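Local coordinates for protein phenazine-1-carboxylate N-methyltransferase (Pseudomonas aeruginosa, PDB 2IP2) that transfers a methyl group from S-adenosyl-L-methionine to phenazine-1-carboxylate, giving 5-methylphenazine-1-carboxylate on the route to the virulence pigment pyocyanine, at residues D307-G312 with I329-A334; Y237-I242 with L252-N257; V269-T274 with V320-E325; D225-V230 with G244-A249. One frame throughout, in Å; residues are numbered along the deposited sequence. Where two conformers were deposited one is given.

Contacts 1, 2 and 3 all reach the seven-stranded methyltransferase sheet, and contact 4 lies beside contact 2. Contacts 2 and 4 share helix 248-261 and have centres about 6 Å apart. Contact 1 lies about 10 Å from contact 2, centre to centre, and meets it where Leu309 CD2 packs against Leu255 CD2 at 3.8 Å. Strand 267-272, part of contact 3, runs between the strands of contacts 2 and 1; probable hydrogen bonds tie it to both, Tyr237 O to Val269 N and Ile329 N to Val270 O. Contact 2 contains Arg241, predicted to bind S-adenosyl-L-methionine. The side chain of Ile271 in contact 3 is about 5 Å from that of Arg241.

Contact 1. Residues D307-G312 with I329-A334; sequences DLLGRG and IVAARA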
loop_
_atom_site.group_PDB
_atom_site.type_symbol
_atom_site.label_atom_id
_atom_site.label_comp_id
_atom_site.label_asym_id
_atom_site.label_seq_id
_atom_site.Cartn_x
_atom_site.Cartn_y
_atom_site.Cartn_z
ATOM N N ASP A 307 -10.215 29.315 14.546
ATOM C CA ASP A 307 -10.246 30.749 14.186
ATOM C C ASP A 307 -11.509 31.151 13.409
ATOM O O ASP A 307 -12.034 32.253 13.564
ATOM C CB ASP A 307 -9.028 31.122 13.346
ATOM C CG ASP A 307 -7.769 31.173 14.147
ATOM O OD1 ASP A 307 -7.847 31.076 15.396
ATOM O OD2 ASP A 307 -6.695 31.264 13.504
ATOM N N LEU A 308 -11.987 30.244 12.564
ATOM C CA LEU A 308 -13.195 30.474 11.797
ATOM C C LEU A 308 -14.388 30.510 12.737
ATOM O O LEU A 308 -15.288 31.374 12.590
ATOM C CB LEU A 308 -13.353 29.409 10.702
ATOM C CG LEU A 308 -14.653 29.450 9.883
ATOM C CD1 LEU A 308 -14.924 30.780 9.158
ATOM C CD2 LEU A 308 -14.711 28.271 8.872
ATOM N N LEU A 309 -14.387 29.599 13.710
ATOM C CA LEU A 309 -15.440 29.543 14.758
ATOM C C LEU A 309 -15.522 30.858 15.528
ATOM O O LEU A 309 -16.616 31.419 15.662
ATOM C CB LEU A 309 -15.216 28.392 15.731
ATOM C CG LEU A 309 -15.619 27.016 15.119
ATOM C CD1 LEU A 309 -15.267 25.891 16.092
ATOM C CD2 LEU A 309 -17.095 26.982 14.782
ATOM N N GLY A 310 -14.364 31.334 16.007
ATOM C CA GLY A 310 -14.249 32.641 16.677
ATOM C C GLY A 310 -14.778 33.778 15.823
ATOM O O GLY A 310 -15.503 34.630 16.335
ATOM N N ARG A 311 -14.453 33.779 14.525
ATOM C CA ARG A 311 -14.889 34.831 13.600
ATOM C C ARG A 311 -16.418 34.784 13.527
ATOM O O ARG A 311 -17.090 35.814 13.353
ATOM C CB ARG A 311 -14.292 34.568 12.230
ATOM C CG ARG A 311 -13.581 35.729 11.550
ATOM C CD ARG A 311 -12.187 35.353 11.080
ATOM N NE ARG A 311 -12.144 34.340 10.014
ATOM C CZ ARG A 311 -11.235 33.360 9.953
ATOM N NH1 ARG A 311 -10.311 33.224 10.908
ATOM N NH2 ARG A 311 -11.251 32.518 8.935
ATOM N N GLY A 312 -16.981 33.588 13.713
ATOM C CA GLY A 312 -18.426 33.446 13.674
ATOM C C GLY A 312 -19.091 33.659 15.025
ATOM O O GLY A 312 -20.268 33.336 15.198
ATOM N N ILE A 329 -15.213 19.186 17.453
ATOM C CA ILE A 329 -14.935 20.512 18.069
ATOM C C ILE A 329 -16.275 21.054 18.614
ATOM O O ILE A 329 -17.186 21.346 17.828
ATOM C CB ILE A 329 -14.303 21.462 17.049
ATOM C CG1 ILE A 329 -12.926 20.913 16.566
ATOM C CG2 ILE A 329 -14.120 22.875 17.630
ATOM C CD1 ILE A 329 -12.443 21.544 15.228
ATOM N N VAL A 330 -16.372 21.186 19.952
ATOM C CA VAL A 330 -17.576 21.739 20.583
ATOM C C VAL A 330 -17.351 23.238 20.903
ATOM O O VAL A 330 -16.322 23.611 21.502
ATOM C CB VAL A 330 -18.016 20.931 21.822
ATOM C CG1 VAL A 330 -19.374 21.468 22.345
ATOM C CG2 VAL A 330 -18.161 19.441 21.469
ATOM N N ALA A 331 -18.274 24.097 20.472
ATOM C CA ALA A 331 -18.121 25.522 20.757
ATOM C C ALA A 331 -19.449 26.058 21.316
ATOM O O ALA A 331 -20.527 25.553 20.973
ATOM C CB ALA A 331 -17.691 26.286 19.514
ATOM N N ALA A 332 -19.351 27.030 22.223
ATOM C CA ALA A 332 -20.548 27.773 22.707
ATOM C C ALA A 332 -20.507 29.213 22.233
ATOM O O ALA A 332 -19.495 29.703 21.705
ATOM C CB ALA A 332 -20.669 27.705 24.219
ATOM N N ARG A 333 -21.640 29.884 22.387
ATOM C CA ARG A 333 -21.721 31.331 22.189
ATOM C C ARG A 333 -20.607 32.043 22.958
ATOM O O ARG A 333 -20.477 31.871 24.183
ATOM C CB ARG A 333 -23.070 31.835 22.704
ATOM C CG ARG A 333 -23.587 33.094 22.014
ATOM C CD ARG A 333 -24.901 33.582 22.637
ATOM N NE ARG A 333 -25.958 32.558 22.640
ATOM C CZ ARG A 333 -26.911 32.441 21.707
ATOM N NH1 ARG A 333 -26.964 33.281 20.675
ATOM N NH2 ARG A 333 -27.825 31.481 21.810
ATOM N N ALA A 334 -19.772 32.783 22.239
ATOM C CA ALA A 334 -18.781 33.643 22.899
ATOM C C ALA A 334 -19.505 34.742 23.694
ATOM O O ALA A 334 -19.303 34.870 24.915
ATOM C CB ALA A 334 -17.799 34.259 21.886
ATOM O OXT ALA A 334 -20.317 35.499 23.127
#
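Leu309 holds CG opposite its carbonyl carbon (chi1 -76°) and then runs straight on through chi2 (175°), which makes CD1 the leading methyl as the side chain leaves the helix for the strand. On the other side, Ile329 has its CG2 branch opposite the backbone N, turned to receive that methyl. Leu309 CD1 meets Ile329 CG2 at 3.6 Å, the two side chains slanting across each other instead of lying alongside. The same CD1 also faces Ala331, two residues further along the strand, with 4.2 Å to Ala331 CB. One leucine methyl therefore bridges two successive side chains on the same face of the strand, and the CA atoms of Leu309 and Ala331 are 7.7 Å apart. No hydrogen bond links the two segments; the contact is buried and wholly apolar. Val330, between the two strand residues, has its CB on the far side of the sheet and packs on Leu164. Val270 and Val316, from the strands on either side of 326-333, also pack on Leu309. The helix ends at Arg311, Gly312 being the first residue off it, before strand 314-322 sets out. Helix 302-311 thus covers the sheet at its C-terminal beta-hairpin, strands 314-322 and 326-333, whose antiparallel last strand, slotted in beside 267-272, is the hallmark of the class I, Rossmann-like methyltransferase fold.

Contact 2. Residues Y237-I242 with L252-N257; sequences YLLSRI and LRLLGN
Leu254 is the first side chain of 252-257 to reach the strand, and it does so head-on to Leu239. One residue before it, Arg253 gives NE to Leu227 O in the loop 225-230. With its CG opposite the backbone N (chi1 175°), Leu254 swings away from the helix and presents CD2, which touches Leu239 CD2 at 3.9 Å, tip to tip. That same methyl also lies 4.1 Å from CG of Leu239, so it seats on the branch point as well as on the methyl. Ile242, just past the end of the strand, has its CG2 4.1 Å from Leu254 CD2, the two side chains meeting nearly at right angles. This last touch refers to one of two deposited conformers of Ile242 and is less certain. Leu255 follows. Its CB starts out away from the strand, yet CD2 turns back to lie 3.9 Å from Leu239 CD2, which therefore has a leucine methyl from each of two consecutive helix residues. Val174 and Val268, on the strands beside 236-240, also pack against Leu239. Further on, Asn257 uses ND2 to bond the carbonyl O of Met226; with the bond from Arg253, this ties the helix to loop 225-230. Leucine-on-leucine packing of this kind seats the helix of a beta-alpha-beta unit, strand 236-240, helix 248-261 and strand 267-272, within the Rossmann-like sheet, and Arg241, just past the strand's end, is predicted to bind S-adenosyl-L-methionine.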
loop_
_atom_site.group_PDB
_atom_site.type_symbol
_atom_site.label_atom_id
_atom_site.label_comp_id
_atom_site.label_asym_id
_atom_site.label_seq_id
_atom_site.Cartn_x
_atom_site.Cartn_y
_atom_site.Cartn_z
ATOM N N TYR A 237 -26.223 21.813 17.620
ATOM C CA TYR A 237 -26.176 21.993 16.141
ATOM C C TYR A 237 -24.945 21.246 15.631
ATOM O O TYR A 237 -23.821 21.651 15.894
ATOM C CB TYR A 237 -26.076 23.472 15.755
ATOM C CG TYR A 237 -27.453 24.111 15.926
ATOM C CD1 TYR A 237 -27.980 24.342 17.209
ATOM C CD2 TYR A 237 -28.223 24.440 14.802
ATOM C CE1 TYR A 237 -29.279 24.890 17.338
ATOM C CE2 TYR A 237 -29.499 24.994 14.935
ATOM C CZ TYR A 237 -30.013 25.209 16.209
ATOM O OH TYR A 237 -31.306 25.725 16.335
ATOM N N LEU A 238 -25.203 20.175 14.890
ATOM C CA LEU A 238 -24.142 19.268 14.388
ATOM C C LEU A 238 -23.829 19.705 12.984
ATOM O O LEU A 238 -24.738 19.780 12.138
ATOM C CB LEU A 238 -24.731 17.868 14.362
ATOM C CG LEU A 238 -25.216 17.345 15.705
ATOM C CD1 LEU A 238 -26.251 16.240 15.444
ATOM C CD2 LEU A 238 -24.074 16.988 16.650
ATOM N N LEU A 239 -22.544 19.996 12.731
ATOM C CA LEU A 239 -22.006 20.420 11.452
ATOM C C LEU A 239 -20.985 19.347 11.033
ATOM O O LEU A 239 -19.817 19.460 11.360
ATOM C CB LEU A 239 -21.287 21.806 11.601
ATOM C CG LEU A 239 -22.165 23.058 11.417
ATOM C CD1 LEU A 239 -23.456 22.989 12.246
ATOM C CD2 LEU A 239 -21.377 24.373 11.715
ATOM N N SER A 240 -21.468 18.276 10.389
ATOM C CA SER A 240 -20.630 17.099 10.129
ATOM C C SER A 240 -20.228 17.145 8.685
ATOM O O SER A 240 -21.092 17.133 7.785
ATOM C CB SER A 240 -21.400 15.807 10.438
ATOM O OG SER A 240 -20.704 14.622 10.028
ATOM N N ARG A 241 -18.924 17.218 8.456
ATOM C CA ARG A 241 -18.394 17.239 7.102
ATOM C C ARG A 241 -19.114 18.274 6.237
ATOM O O ARG A 241 -19.465 17.984 5.105
ATOM C CB ARG A 241 -18.527 15.846 6.464
ATOM C CG ARG A 241 -17.741 14.796 7.176
ATOM C CD ARG A 241 -17.450 13.595 6.257
ATOM N NE ARG A 241 -18.291 12.422 6.549
ATOM C CZ ARG A 241 -18.099 11.596 7.583
ATOM N NH1 ARG A 241 -17.105 11.824 8.443
ATOM N NH2 ARG A 241 -18.901 10.539 7.769
ATOM N N ILE A 242 -19.364 19.456 6.797
ATOM C CA ILE A 242 -20.087 20.488 6.083
ATOM C C ILE A 242 -19.219 21.745 5.891
ATOM O O ILE A 242 -19.220 22.331 4.838
ATOM C CB ILE A 242 -21.505 20.751 6.700
ATOM C CG1 ILE A 242 -22.492 21.236 5.623
ATOM C CG2 ILE A 242 -21.433 21.693 7.889
ATOM C CD1 ILE A 242 -23.027 20.140 4.635
ATOM N N LEU A 252 -19.397 31.813 7.371
ATOM C CA LEU A 252 -19.812 32.789 8.361
ATOM C C LEU A 252 -21.339 32.945 8.309
ATOM O O LEU A 252 -21.956 33.142 9.356
ATOM C CB LEU A 252 -19.059 34.142 8.194
ATOM C CG LEU A 252 -17.587 34.305 8.629
ATOM C CD1 LEU A 252 -17.185 35.754 8.361
ATOM C CD2 LEU A 252 -17.304 33.953 10.094
ATOM N N ARG A 253 -21.948 32.803 7.135
ATOM C CA ARG A 253 -23.422 32.812 7.088
ATOM C C ARG A 253 -23.996 31.635 7.895
ATOM O O ARG A 253 -24.897 31.822 8.696
ATOM C CB ARG A 253 -24.012 32.770 5.680
ATOM C CG ARG A 253 -23.713 33.977 4.742
ATOM C CD ARG A 253 -24.701 34.020 3.542
ATOM N NE ARG A 253 -26.088 34.168 3.998
ATOM C CZ ARG A 253 -26.674 35.335 4.291
ATOM N NH1 ARG A 253 -26.009 36.483 4.138
ATOM N NH2 ARG A 253 -27.935 35.352 4.712
ATOM N N LEU A 254 -23.427 30.443 7.721
ATOM C CA LEU A 254 -23.939 29.258 8.415
ATOM C C LEU A 254 -23.787 29.419 9.943
ATOM O O LEU A 254 -24.727 29.216 10.733
ATOM C CB LEU A 254 -23.171 27.999 7.920
ATOM C CG LEU A 254 -23.540 26.739 8.672
ATOM C CD1 LEU A 254 -24.975 26.348 8.318
ATOM C CD2 LEU A 254 -22.543 25.639 8.251
ATOM N N LEU A 255 -22.601 29.798 10.357
ATOM C CA LEU A 255 -22.305 29.934 11.762
ATOM C C LEU A 255 -23.194 30.978 12.445
ATOM O O LEU A 255 -23.613 30.779 13.591
ATOM C CB LEU A 255 -20.827 30.234 11.983
ATOM C CG LEU A 255 -19.882 29.061 11.655
ATOM C CD1 LEU A 255 -18.438 29.546 11.683
ATOM C CD2 LEU A 255 -20.108 27.920 12.623
ATOM N N GLY A 256 -23.470 32.070 11.729
ATOM C CA GLY A 256 -24.390 33.129 12.217
ATOM C C GLY A 256 -25.822 32.643 12.312
ATOM O O GLY A 256 -26.546 32.924 13.302
ATOM N N ASN A 257 -26.237 31.898 11.281
ATOM C CA ASN A 257 -27.531 31.175 11.301
ATOM C C ASN A 257 -27.688 30.292 12.534
ATOM O O ASN A 257 -28.701 30.374 13.255
ATOM C CB ASN A 257 -27.757 30.398 9.998
ATOM C CG ASN A 257 -28.066 31.309 8.817
ATOM O OD1 ASN A 257 -28.380 32.508 8.994
ATOM N ND2 ASN A 257 -27.924 30.774 7.612
#

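Contact 3. Residues V269-T274 with V320-E325; sequences VVIERT and VDLPME
Arg273 reaches across to the turn at Met324 and Glu325 and pairs with main-chain oxygen. Its NE donates to Met324 O at 3.1 Å, with 156° at the hydrogen, and the oxygen lies at the guanidinium edge, only 6° from its plane. NH2 adds a weak, longer bond to the same oxygen at 3.4 Å. The chain is extended from CG to NE, which carries the group past Glu325 O: that carbonyl sits 3.2 Å from Arg273 CG and takes a CH...O contact from Arg273 CA. Glu325 O has a polar partner too, a water that accepts from Thr274 N at 3.1 Å; the water O donates to Glu325 O, at a doubtfully short 2.5 Å. The carboxylate of Glu325 is turned elsewhere, OE1 bonding Ser281 OG, and Thr274 OG1 pairs with Thr302 OG1. Arg273 is further met by Trp287 in a cation-pi interaction. Apart from the polar end, Ile271 CG2 touches Leu322 CD1 at 4.1 Å. Strands 267-272 and 314-322 are not sheet neighbours: strand 326-333 runs between them, and they join here at the turn that leads into it. Helix 154-163 packs on Ile271 and Leu322, helix 282-295 covers Glu325, and Met324 touches Ile13 of the second subunit.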
loop_
_atom_site.group_PDB
_atom_site.type_symbol
_atom_site.label_atom_id
_atom_site.label_comp_id
_atom_site.label_asym_id
_atom_site.label_seq_id
_atom_site.Cartn_x
_atom_site.Cartn_y
_atom_site.Cartn_z
ATOM N N VAL A 269 -21.388 21.934 17.118
ATOM C CA VAL A 269 -20.467 20.803 17.194
ATOM C C VAL A 269 -20.014 20.507 15.753
ATOM O O VAL A 269 -20.832 20.138 14.898
ATOM C CB VAL A 269 -21.151 19.543 17.824
ATOM C CG1 VAL A 269 -20.232 18.257 17.655
ATOM C CG2 VAL A 269 -21.516 19.798 19.316
ATOM N N VAL A 270 -18.728 20.747 15.482
ATOM C CA VAL A 270 -18.164 20.552 14.165
ATOM C C VAL A 270 -17.468 19.183 14.167
ATOM O O VAL A 270 -16.632 18.874 15.059
ATOM C CB VAL A 270 -17.130 21.629 13.873
ATOM C CG1 VAL A 270 -16.455 21.358 12.539
ATOM C CG2 VAL A 270 -17.770 23.061 13.914
ATOM N N ILE A 271 -17.858 18.325 13.230
ATOM C CA ILE A 271 -17.265 16.981 13.168
ATOM C C ILE A 271 -16.588 16.953 11.833
ATOM O O ILE A 271 -17.282 17.034 10.819
ATOM C CB ILE A 271 -18.360 15.896 13.246
ATOM C CG1 ILE A 271 -19.146 16.034 14.547
ATOM C CG2 ILE A 271 -17.751 14.503 13.119
ATOM C CD1 ILE A 271 -20.584 15.556 14.410
ATOM N N GLU A 272 -15.237 16.891 11.812
ATOM C CA GLU A 272 -14.516 17.008 10.550
ATOM C C GLU A 272 -13.097 16.505 10.700
ATOM O O GLU A 272 -12.544 16.544 11.799
ATOM C CB GLU A 272 -14.517 18.447 10.007
ATOM C CG GLU A 272 -14.651 18.446 8.439
ATOM C CD GLU A 272 -15.503 19.559 7.861
ATOM O OE1 GLU A 272 -15.427 20.707 8.344
ATOM O OE2 GLU A 272 -16.241 19.297 6.874
ATOM N N ARG A 273 -12.503 15.977 9.642
ATOM C CA ARG A 273 -11.052 15.702 9.791
ATOM C C ARG A 273 -10.293 17.018 9.688
ATOM O O ARG A 273 -10.481 17.748 8.752
ATOM C CB ARG A 273 -10.500 14.816 8.695
ATOM C CG ARG A 273 -11.067 13.458 8.636
ATOM C CD ARG A 273 -10.015 12.554 7.847
ATOM N NE ARG A 273 -10.513 11.210 8.017
ATOM C CZ ARG A 273 -11.213 10.601 7.095
ATOM N NH1 ARG A 273 -11.370 11.197 5.911
ATOM N NH2 ARG A 273 -11.672 9.392 7.333
ATOM N N THR A 274 -9.442 17.326 10.647
ATOM C CA THR A 274 -8.603 18.517 10.478
ATOM C C THR A 274 -7.131 18.094 10.597
ATOM O O THR A 274 -6.848 17.100 11.240
ATOM C CB THR A 274 -8.884 19.602 11.551
ATOM O OG1 THR A 274 -8.535 19.080 12.842
ATOM C CG2 THR A 274 -10.335 20.014 11.559
ATOM N N VAL A 320 -12.052 16.955 20.712
ATOM C CA VAL A 320 -11.892 15.515 20.984
ATOM C C VAL A 320 -11.439 14.792 19.709
ATOM O O VAL A 320 -11.999 15.040 18.633
ATOM C CB VAL A 320 -13.239 14.899 21.507
ATOM C CG1 VAL A 320 -13.151 13.348 21.721
ATOM C CG2 VAL A 320 -13.711 15.575 22.768
ATOM N N ASP A 321 -10.441 13.908 19.820
ATOM C CA ASP A 321 -10.040 13.046 18.715
ATOM C C ASP A 321 -10.936 11.845 18.636
ATOM O O ASP A 321 -10.979 11.023 19.577
ATOM C CB ASP A 321 -8.590 12.584 18.882
ATOM C CG ASP A 321 -7.590 13.723 18.711
ATOM O OD1 ASP A 321 -8.005 14.793 18.245
ATOM O OD2 ASP A 321 -6.396 13.540 19.019
ATOM N N LEU A 322 -11.651 11.735 17.521
ATOM C CA LEU A 322 -12.551 10.589 17.270
ATOM C C LEU A 322 -11.877 9.532 16.373
ATOM O O LEU A 322 -10.809 9.780 15.812
ATOM C CB LEU A 322 -13.887 11.067 16.641
ATOM C CG LEU A 322 -14.775 12.162 17.250
ATOM C CD1 LEU A 322 -15.862 12.532 16.196
ATOM C CD2 LEU A 322 -15.442 11.692 18.556
ATOM N N PRO A 323 -12.493 8.336 16.231
ATOM C CA PRO A 323 -11.908 7.352 15.306
ATOM C C PRO A 323 -11.735 7.841 13.872
ATOM O O PRO A 323 -12.441 8.763 13.422
ATOM C CB PRO A 323 -12.912 6.166 15.345
ATOM C CG PRO A 323 -13.623 6.300 16.638
ATOM C CD PRO A 323 -13.685 7.807 16.930
ATOM N N MET A 324 -10.791 7.189 13.173
ATOM C CA MET A 324 -10.499 7.402 11.768
ATOM C C MET A 324 -10.165 8.845 11.472
ATOM O O MET A 324 -10.745 9.458 10.561
ATOM C CB MET A 324 -11.657 6.920 10.910
ATOM C CG MET A 324 -12.276 5.664 11.501
ATOM S SD MET A 324 -12.867 4.572 10.228
ATOM C CE MET A 324 -11.889 5.159 8.805
ATOM N N GLU A 325 -9.242 9.384 12.278
ATOM C CA GLU A 325 -8.680 10.705 12.069
ATOM C C GLU A 325 -9.738 11.829 11.995
ATOM O O GLU A 325 -9.522 12.833 11.324
ATOM C CB GLU A 325 -7.723 10.733 10.842
ATOM C CG GLU A 325 -6.456 9.852 10.956
ATOM C CD GLU A 325 -5.509 10.261 12.090
ATOM O OE1 GLU A 325 -5.443 11.467 12.406
ATOM O OE2 GLU A 325 -4.826 9.380 12.649
HETATM O O HOH W 1 -8.788 14.980 12.487
#

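Contact 4. Residues D225-V230 with G244-A249; sequences DMLQEV and GDLDEA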
loop_
_atom_site.group_PDB
_atom_site.type_symbol
_atom_site.label_atom_id
_atom_site.label_comp_id
_atom_site.label_asym_id
_atom_site.label_seq_id
_atom_site.Cartn_x
_atom_site.Cartn_y
_atom_site.Cartn_z
ATOM N N ASP A 225 -32.205 25.860 2.678
ATOM C CA ASP A 225 -30.802 26.164 2.439
ATOM C C ASP A 225 -30.246 26.675 3.745
ATOM O O ASP A 225 -30.703 27.688 4.277
ATOM C CB ASP A 225 -30.650 27.177 1.278
ATOM C CG ASP A 225 -29.249 27.832 1.207
ATOM O OD1 ASP A 225 -28.283 27.400 1.889
ATOM O OD2 ASP A 225 -29.136 28.829 0.444
ATOM N N MET A 226 -29.258 25.944 4.262
ATOM C CA MET A 226 -28.673 26.240 5.561
ATOM C C MET A 226 -27.991 27.605 5.593
ATOM O O MET A 226 -27.733 28.151 6.664
ATOM C CB MET A 226 -27.635 25.172 5.893
ATOM C CG MET A 226 -26.556 25.018 4.859
ATOM S SD MET A 226 -25.347 23.718 5.305
ATOM C CE MET A 226 -24.300 23.800 3.834
ATOM N N LEU A 227 -27.659 28.131 4.420
ATOM C CA LEU A 227 -26.970 29.404 4.314
ATOM C C LEU A 227 -27.947 30.564 4.490
ATOM O O LEU A 227 -27.530 31.674 4.864
ATOM C CB LEU A 227 -26.224 29.490 2.982
ATOM C CG LEU A 227 -24.735 29.103 2.942
ATOM C CD1 LEU A 227 -24.260 28.118 4.007
ATOM C CD2 LEU A 227 -24.304 28.693 1.513
ATOM N N GLN A 228 -29.241 30.301 4.251
ATOM C CA GLN A 228 -30.273 31.292 4.586
ATOM C C GLN A 228 -30.941 31.104 5.940
ATOM O O GLN A 228 -31.186 32.057 6.678
ATOM C CB GLN A 228 -31.054 31.908 3.405
ATOM C CG GLN A 228 -30.163 32.426 2.190
ATOM C CD GLN A 228 -29.186 33.526 2.533
ATOM O OE1 GLN A 228 -29.571 34.565 3.103
ATOM N NE2 GLN A 228 -27.910 33.329 2.162
ATOM N N GLU A 229 -31.169 29.845 6.310
ATOM C CA GLU A 229 -31.949 29.528 7.500
ATOM C C GLU A 229 -31.620 28.156 8.078
ATOM O O GLU A 229 -31.404 27.213 7.322
ATOM C CB GLU A 229 -33.442 29.627 7.167
ATOM C CG GLU A 229 -34.328 30.054 8.314
ATOM C CD GLU A 229 -35.794 30.243 7.881
ATOM O OE1 GLU A 229 -36.316 29.403 7.106
ATOM O OE2 GLU A 229 -36.425 31.222 8.340
ATOM N N VAL A 230 -31.621 28.041 9.410
ATOM C CA VAL A 230 -31.617 26.709 10.062
ATOM C C VAL A 230 -32.725 26.593 11.110
ATOM O O VAL A 230 -33.121 27.603 11.654
ATOM C CB VAL A 230 -30.262 26.346 10.742
ATOM C CG1 VAL A 230 -29.096 26.355 9.720
ATOM C CG2 VAL A 230 -29.989 27.231 11.969
ATOM N N GLY A 244 -15.928 22.004 5.711
ATOM C CA GLY A 244 -14.803 21.713 4.794
ATOM C C GLY A 244 -15.047 22.162 3.365
ATOM O O GLY A 244 -14.121 22.530 2.628
ATOM N N ASP A 245 -16.310 22.155 2.966
ATOM C CA ASP A 245 -16.622 22.434 1.593
ATOM C C ASP A 245 -16.979 23.903 1.347
ATOM O O ASP A 245 -17.196 24.292 0.187
ATOM C CB ASP A 245 -17.773 21.534 1.126
ATOM C CG ASP A 245 -17.874 21.443 -0.395
ATOM O OD1 ASP A 245 -16.933 21.881 -1.101
ATOM O OD2 ASP A 245 -18.903 20.927 -0.882
ATOM N N LEU A 246 -17.004 24.704 2.422
ATOM C CA LEU A 246 -17.541 26.067 2.414
ATOM C C LEU A 246 -16.423 27.104 2.442
ATOM O O LEU A 246 -15.451 26.924 3.161
ATOM C CB LEU A 246 -18.473 26.293 3.622
ATOM C CG LEU A 246 -19.835 25.568 3.722
ATOM C CD1 LEU A 246 -20.561 26.071 4.990
ATOM C CD2 LEU A 246 -20.690 25.793 2.510
ATOM N N ASP A 247 -16.563 28.173 1.653
ATOM C CA ASP A 247 -15.619 29.314 1.749
ATOM C C ASP A 247 -15.878 30.161 3.008
ATOM O O ASP A 247 -16.813 29.870 3.779
ATOM C CB ASP A 247 -15.632 30.153 0.459
ATOM C CG ASP A 247 -16.954 30.918 0.217
ATOM O OD1 ASP A 247 -17.825 31.052 1.123
ATOM O OD2 ASP A 247 -17.100 31.415 -0.924
ATOM N N GLU A 248 -15.056 31.195 3.220
ATOM C CA GLU A 248 -15.193 32.113 4.347
ATOM C C GLU A 248 -16.587 32.697 4.488
ATOM O O GLU A 248 -17.213 32.599 5.553
ATOM C CB GLU A 248 -14.212 33.285 4.204
ATOM C CG GLU A 248 -13.014 33.197 5.092
ATOM C CD GLU A 248 -13.357 33.301 6.570
ATOM O OE1 GLU A 248 -13.904 34.328 7.040
ATOM O OE2 GLU A 248 -13.021 32.340 7.273
ATOM N N ALA A 249 -17.036 33.352 3.420
ATOM C CA ALA A 249 -18.356 33.975 3.378
ATOM C C ALA A 249 -19.471 33.001 3.794
ATOM O O ALA A 249 -20.277 33.325 4.684
ATOM C CB ALA A 249 -18.652 34.555 1.972
#
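The backbones stay well apart, 9.8 Å between the CA atoms of Leu227 and Ala249, and the gap is bridged by Met226 and Leu227 reaching Leu246. The loop 225-230 is shaped by an Asx turn: Leu227 N donates to Asp225 OD1 at 2.7 Å, meeting the oxygen from above the carboxylate plane, 54° out of it. Asp225 O accepts from both Gln228 N and Glu229 N, which curls the chain around it. Met226 is fully stretched from CA to CE (chi2 -180°, chi3 178°), an extension that carries the terminal methyl CE to 4.3 Å from Leu246 CD2. Leu227 supplies the second touch, its CD1 4.3 Å from Leu246 CD1. Leu246 thus spends one methyl on each loop residue, in a loose apolar contact near the surface. The next residue, Asp247, N-caps helix 248-261 through OD1 to Ala250 N, and Leu246 O accepts from Arg300 NH2. Leu254 of that helix packs on both Met226 and Leu246, while Leu197 of strand 193-198 touches Met226 from the sheet. The loop that leads from strand 219-223 to strand 236-240 is in this way laid against helix 248-261 and the residues leading into it.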